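PDB 2JEK: RV1873 from Mycobacterium tuberculosis, which is of unknown function, a conserved hypothetical protein of the DUF1810 family that folds into a compact, all-helical right-handed superhelix. Local coordinates for residues P76-C81 / Q120-L125; G83-V88 / E95-P100. All blocks are in the same frame, centred on the assembly; numbering follows the deposited sequence.

Contact 1 (P76-C81 / Q120-L125); sequences PRLHEC and QDFVAL
His79 and Asp121 carry the polar half of this contact. His79 ND1 donates to Asp121 OD2 over 2.5 Å, a short and nearly straight bond (165°) that enters on the syn lone pair of the oxygen. Imidazole and carboxylate lie almost in one plane, 9° apart, and the acid meets the ring at its edge. Asp121 CG sits between the backbone N and the carbonyl carbon, which lets OD1 accept a weak bond from Phe122 N at 3.0 Å and places OD1 over the centre of the Phe122 ring, on one face. A water reinforces the pair, donating to Asp121 OD2 (2.7 Å) and to His79 O (2.8 Å), so that OD2 accepts two bonds.

These residues link helices 74-87 and 120-129 of the right-handed superhelix; the axes of the two segments come within 10.2 Å and run in broadly the same direction.

The apolar half centres on Phe122. Its ring lies near parallel to that of His79 (planes at 25°) but slid well off it, with His79 CE1 3.5 Å from Phe122 CZ. Leu78 crosses the phenyl group at about a right angle, CG lying 3.9 Å from Phe122 CE1, while Met109 and Phe112 of helix 101-115 pack on the same ring.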
loop_
_atom_site.group_PDB
_atom_site.type_symbol
_atom_site.label_atom_id
_atom_site.label_comp_id
_atom_site.label_asym_id
_atom_site.label_seq_id
_atom_site.Cartn_x
_atom_site.Cartn_y
_atom_site.Cartn_z
ATOM N N PRO A 76 10.591 -5.433 0.214
ATOM C CA PRO A 76 10.744 -5.656 1.656
ATOM C C PRO A 76 10.112 -4.564 2.518
ATOM O O PRO A 76 9.544 -4.866 3.572
ATOM C CB PRO A 76 12.263 -5.713 1.847
ATOM C CG PRO A 76 12.735 -6.272 0.545
ATOM C CD PRO A 76 11.883 -5.562 -0.486
ATOM N N ARG A 77 10.213 -3.308 2.088
ATOM C CA ARG A 77 9.607 -2.217 2.857
ATOM C C ARG A 77 8.082 -2.353 2.914
ATOM O O ARG A 77 7.472 -2.112 3.954
ATOM C CB ARG A 77 10.004 -0.852 2.294
ATOM C CG ARG A 77 11.379 -0.407 2.715
ATOM C CD ARG A 77 11.648 0.991 2.224
ATOM N NE ARG A 77 12.956 1.435 2.685
ATOM C CZ ARG A 77 13.480 2.621 2.409
ATOM N NH1 ARG A 77 12.822 3.492 1.657
ATOM N NH2 ARG A 77 14.672 2.930 2.895
ATOM N N LEU A 78 7.463 -2.731 1.798
ATOM C CA LEU A 78 6.012 -2.899 1.778
ATOM C C LEU A 78 5.567 -4.023 2.706
ATOM O O LEU A 78 4.561 -3.903 3.409
ATOM C CB LEU A 78 5.508 -3.112 0.346
ATOM C CG LEU A 78 3.992 -3.270 0.202
ATOM C CD1 LEU A 78 3.254 -2.019 0.679
ATOM C CD2 LEU A 78 3.595 -3.570 -1.224
ATOM N N HIS A 79 6.334 -5.111 2.734
ATOM C CA HIS A 79 6.025 -6.186 3.668
ATOM C C HIS A 79 6.262 -5.731 5.109
ATOM O O HIS A 79 5.490 -6.072 6.018
ATOM C CB HIS A 79 6.856 -7.429 3.368
ATOM C CG HIS A 79 6.451 -8.136 2.112
ATOM N ND1 HIS A 79 5.313 -8.907 2.030
ATOM C CD2 HIS A 79 7.055 -8.228 0.906
ATOM C CE1 HIS A 79 5.226 -9.434 0.822
ATOM N NE2 HIS A 79 6.270 -9.036 0.119
ATOM N N GLU A 80 7.330 -4.959 5.329
ATOM C CA GLU A 80 7.575 -4.410 6.664
ATOM C C GLU A 80 6.396 -3.570 7.139
ATOM O O GLU A 80 5.905 -3.740 8.257
ATOM C CB GLU A 80 8.859 -3.571 6.687
ATOM C CG GLU A 80 8.978 -2.654 7.909
ATOM C CD GLU A 80 10.338 -1.995 8.024
ATOM O OE1 GLU A 80 10.866 -1.527 6.990
ATOM O OE2 GLU A 80 10.863 -1.928 9.157
ATOM N N CYS A 81 5.918 -2.683 6.270
ATOM C CA CYS A 81 4.862 -1.751 6.651
ATOM C C CYS A 81 3.556 -2.483 6.854
ATOM O O CYS A 81 2.817 -2.178 7.774
ATOM C CB CYS A 81 4.728 -0.662 5.591
ATOM S SG CYS A 81 6.107 0.509 5.586
ATOM N N GLN A 120 0.434 -13.540 1.795
ATOM C CA GLN A 120 -0.170 -13.841 3.070
ATOM C C GLN A 120 -0.337 -12.611 3.961
ATOM O O GLN A 120 -1.345 -12.477 4.637
ATOM C CB GLN A 120 0.603 -14.957 3.783
ATOM C CG GLN A 120 2.113 -14.715 3.963
ATOM C CD GLN A 120 2.992 -15.255 2.821
ATOM O OE1 GLN A 120 4.210 -15.390 2.984
ATOM N NE2 GLN A 120 2.385 -15.566 1.675
ATOM N N ASP A 121 0.635 -11.703 3.949
ATOM C CA ASP A 121 0.520 -10.526 4.803
ATOM C C ASP A 121 -0.534 -9.532 4.298
ATOM O O ASP A 121 -1.254 -8.946 5.108
ATOM C CB ASP A 121 1.867 -9.846 5.064
ATOM C CG ASP A 121 2.653 -9.568 3.808
ATOM O OD1 ASP A 121 2.291 -10.039 2.707
ATOM O OD2 ASP A 121 3.688 -8.873 3.935
ATOM N N PHE A 122 -0.633 -9.367 2.983
ATOM C CA PHE A 122 -1.623 -8.461 2.397
ATOM C C PHE A 122 -3.023 -8.982 2.675
ATOM O O PHE A 122 -3.897 -8.232 3.101
ATOM C CB PHE A 122 -1.402 -8.297 0.885
ATOM C CG PHE A 122 0.031 -7.968 0.496
ATOM C CD1 PHE A 122 0.724 -6.937 1.132
ATOM C CD2 PHE A 122 0.678 -8.685 -0.507
ATOM C CE1 PHE A 122 2.044 -6.622 0.793
ATOM C CE2 PHE A 122 2.003 -8.378 -0.860
ATOM C CZ PHE A 122 2.679 -7.343 -0.202
ATOM N N VAL A 123 -3.222 -10.276 2.453
ATOM C CA VAL A 123 -4.524 -10.895 2.666
ATOM C C VAL A 123 -4.863 -10.924 4.153
ATOM O O VAL A 123 -6.013 -10.689 4.528
ATOM C CB VAL A 123 -4.600 -12.302 2.033
ATOM C CG1 VAL A 123 -5.998 -12.861 2.199
ATOM C CG2 VAL A 123 -4.279 -12.220 0.557
ATOM N N ALA A 124 -3.868 -11.170 5.001
ATOM C CA ALA A 124 -4.068 -11.137 6.452
ATOM C C ALA A 124 -4.563 -9.768 6.912
ATOM O O ALA A 124 -5.430 -9.676 7.792
ATOM C CB ALA A 124 -2.796 -11.516 7.194
ATOM N N LEU A 125 -4.024 -8.703 6.317
ATOM C CA LEU A 125 -4.442 -7.349 6.700
ATOM C C LEU A 125 -5.913 -7.154 6.309
ATOM O O LEU A 125 -6.721 -6.661 7.111
ATOM C CB LEU A 125 -3.527 -6.283 6.079
ATOM C CG LEU A 125 -3.564 -4.898 6.745
ATOM C CD1 LEU A 125 -2.260 -4.171 6.476
ATOM C CD2 LEU A 125 -4.749 -4.059 6.252
HETATM O O HOH W 1 4.821 -8.721 6.354
#

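Contact 2 (G83-V88 / E95-P100); sequences GLVNQV and EIFGPP
Val85 and Phe97 meet where the C-terminal end of helix 74-87 packs against the chain that returns through the short, weakly bonded helix 93-96, a chain reversal between consecutive helices of the right-handed superhelix. The contact is wholly apolar and rests on two pairs of side chains.

In the first pair, the phenyl ring of Phe97 presents its edge to the valine. Val85 CG2 lies in the ring plane, 3.7 Å from both Phe97 CE2 and Phe97 CZ, and thus abuts the rim of the ring between these two carbons. Val85 CG1 is the more distant branch, 4.1 Å from Phe97 CE2. The CB of Val85 is directed at the opposing segment, whereas Phe97 gets there through the length of its side chain: its CB is directed to one side rather than at the helix, and the far end of the ring closes the gap. Leu28 of helix 21-29 touches both residues, and Leu125 of helix 120-129 also packs on Val85.

The second pair is arranged differently. Val88, just beyond the helix, and Ile96 reach toward each other tip to tip. With Ile96 CG1 beside the backbone N (chi1 -56°) and the chain then extended (chi2 166°), the terminal methyl is carried forward to the valine. Tyr129 of helix 120-129 touches both partners, and the backbone of Ile96 is hydrogen-bonded to Lys33. At the meeting point, Ile96 CD1 approaches the fork of Val88, 3.7 Å from Val88 CG1 and 3.9 Å from Val88 CB.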
loop_
_atom_site.group_PDB
_atom_site.type_symbol
_atom_site.label_atom_id
_atom_site.label_comp_id
_atom_site.label_asym_id
_atom_site.label_seq_id
_atom_site.Cartn_x
_atom_site.Cartn_y
_atom_site.Cartn_z
ATOM N N GLY A 83 3.275 -5.656 7.750
ATOM C CA GLY A 83 3.461 -6.426 8.981
ATOM C C GLY A 83 3.291 -5.603 10.245
ATOM O O GLY A 83 2.678 -6.065 11.234
ATOM N N LEU A 84 3.803 -4.369 10.221
ATOM C CA LEU A 84 3.627 -3.447 11.354
ATOM C C LEU A 84 2.156 -3.156 11.630
ATOM O O LEU A 84 1.723 -3.134 12.787
ATOM C CB LEU A 84 4.403 -2.141 11.132
ATOM C CG LEU A 84 5.925 -2.277 11.180
ATOM C CD1 LEU A 84 6.586 -0.982 10.720
ATOM C CD2 LEU A 84 6.373 -2.669 12.591
ATOM N N VAL A 85 1.382 -2.947 10.564
ATOM C CA VAL A 85 -0.049 -2.708 10.718
ATOM C C VAL A 85 -0.729 -3.958 11.281
ATOM O O VAL A 85 -1.555 -3.863 12.191
ATOM C CB VAL A 85 -0.713 -2.265 9.385
ATOM C CG1 VAL A 85 -2.229 -2.117 9.556
ATOM C CG2 VAL A 85 -0.124 -0.934 8.902
ATOM N N ASN A 86 -0.364 -5.127 10.754
ATOM C CA ASN A 86 -0.957 -6.389 11.224
ATOM C C ASN A 86 -0.710 -6.657 12.705
ATOM O O ASN A 86 -1.518 -7.311 13.348
ATOM C CB ASN A 86 -0.486 -7.570 10.387
ATOM C CG ASN A 86 -1.181 -7.642 9.047
ATOM O OD1 ASN A 86 -2.284 -7.132 8.884
ATOM N ND2 ASN A 86 -0.554 -8.310 8.097
ATOM N N GLN A 87 0.377 -6.097 13.230
ATOM C CA GLN A 87 0.831 -6.278 14.616
ATOM C C GLN A 87 0.079 -5.417 15.640
ATOM O O GLN A 87 0.073 -5.735 16.838
ATOM C CB GLN A 87 2.330 -5.961 14.665
ATOM C CG GLN A 87 3.054 -6.345 15.927
ATOM C CD GLN A 87 4.536 -6.062 15.827
ATOM O OE1 GLN A 87 4.956 -4.923 15.597
ATOM N NE2 GLN A 87 5.337 -7.095 15.995
ATOM N N VAL A 88 -0.538 -4.329 15.184
ATOM C CA VAL A 88 -1.274 -3.425 16.072
ATOM C C VAL A 88 -2.474 -4.150 16.693
ATOM O O VAL A 88 -3.196 -4.872 16.005
ATOM C CB VAL A 88 -1.744 -2.152 15.323
ATOM C CG1 VAL A 88 -2.498 -1.211 16.260
ATOM C CG2 VAL A 88 -0.560 -1.406 14.722
ATOM N N GLU A 95 -8.733 3.951 13.168
ATOM C CA GLU A 95 -7.977 4.531 14.271
ATOM C C GLU A 95 -6.485 4.623 13.952
ATOM O O GLU A 95 -5.782 5.474 14.498
ATOM C CB GLU A 95 -8.222 3.739 15.559
ATOM C CG GLU A 95 -9.638 3.950 16.101
ATOM C CD GLU A 95 -9.975 3.089 17.304
ATOM O OE1 GLU A 95 -9.823 1.854 17.237
ATOM O OE2 GLU A 95 -10.449 3.656 18.307
ATOM N N ILE A 96 -6.007 3.756 13.059
ATOM C CA ILE A 96 -4.598 3.759 12.664
ATOM C C ILE A 96 -4.396 4.689 11.462
ATOM O O ILE A 96 -3.443 5.485 11.433
ATOM C CB ILE A 96 -4.100 2.324 12.305
ATOM C CG1 ILE A 96 -4.341 1.357 13.476
ATOM C CG2 ILE A 96 -2.610 2.355 11.921
ATOM C CD1 ILE A 96 -4.192 -0.120 13.109
ATOM N N PHE A 97 -5.301 4.565 10.489
ATOM C CA PHE A 97 -5.286 5.352 9.254
ATOM C C PHE A 97 -6.600 6.116 9.161
ATOM O O PHE A 97 -7.632 5.533 8.828
ATOM C CB PHE A 97 -5.183 4.440 8.023
ATOM C CG PHE A 97 -3.889 3.705 7.916
ATOM C CD1 PHE A 97 -2.813 4.245 7.220
ATOM C CD2 PHE A 97 -3.754 2.462 8.507
ATOM C CE1 PHE A 97 -1.614 3.554 7.133
ATOM C CE2 PHE A 97 -2.572 1.769 8.412
ATOM C CZ PHE A 97 -1.502 2.308 7.731
ATOM N N GLY A 98 -6.567 7.414 9.437
ATOM C CA GLY A 98 -7.797 8.203 9.341
ATOM C C GLY A 98 -8.305 8.216 7.906
ATOM O O GLY A 98 -7.493 8.219 6.975
ATOM N N PRO A 99 -9.640 8.205 7.698
ATOM C CA PRO A 99 -10.123 8.371 6.322
ATOM C C PRO A 99 -9.489 9.613 5.685
ATOM O O PRO A 99 -9.267 10.609 6.386
ATOM C CB PRO A 99 -11.634 8.561 6.500
ATOM C CG PRO A 99 -11.937 7.826 7.757
ATOM C CD PRO A 99 -10.753 8.048 8.654
ATOM N N PRO A 100 -9.181 9.567 4.374
ATOM C CA PRO A 100 -9.487 8.503 3.422
ATOM C C PRO A 100 -8.384 7.452 3.305
ATOM O O PRO A 100 -8.422 6.619 2.393
ATOM C CB PRO A 100 -9.615 9.280 2.109
ATOM C CG PRO A 100 -8.550 10.333 2.232
ATOM C CD PRO A 100 -8.466 10.680 3.713
#

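Helix 74-87 is common to both contacts, whose centres lie about 12 Å apart. Contact 1 uses its N-terminal half and contact 2 its C-terminal end, and along the chain both segments of contact 2 fall between those of contact 1: after the short reversal to 95-100, helix 101-115 leads on to helix 120-129. The two also touch directly, since Asn86 ND2 probably hydrogen-bonds to Asp121 O (3.1 Å) and Leu125 CD1 packs on Val85 CG1 (3.7 Å). Helix 74-87 is thereby joined to a near neighbour in sequence and a more distant one, within a single strand-free chain of the DUF1810 family.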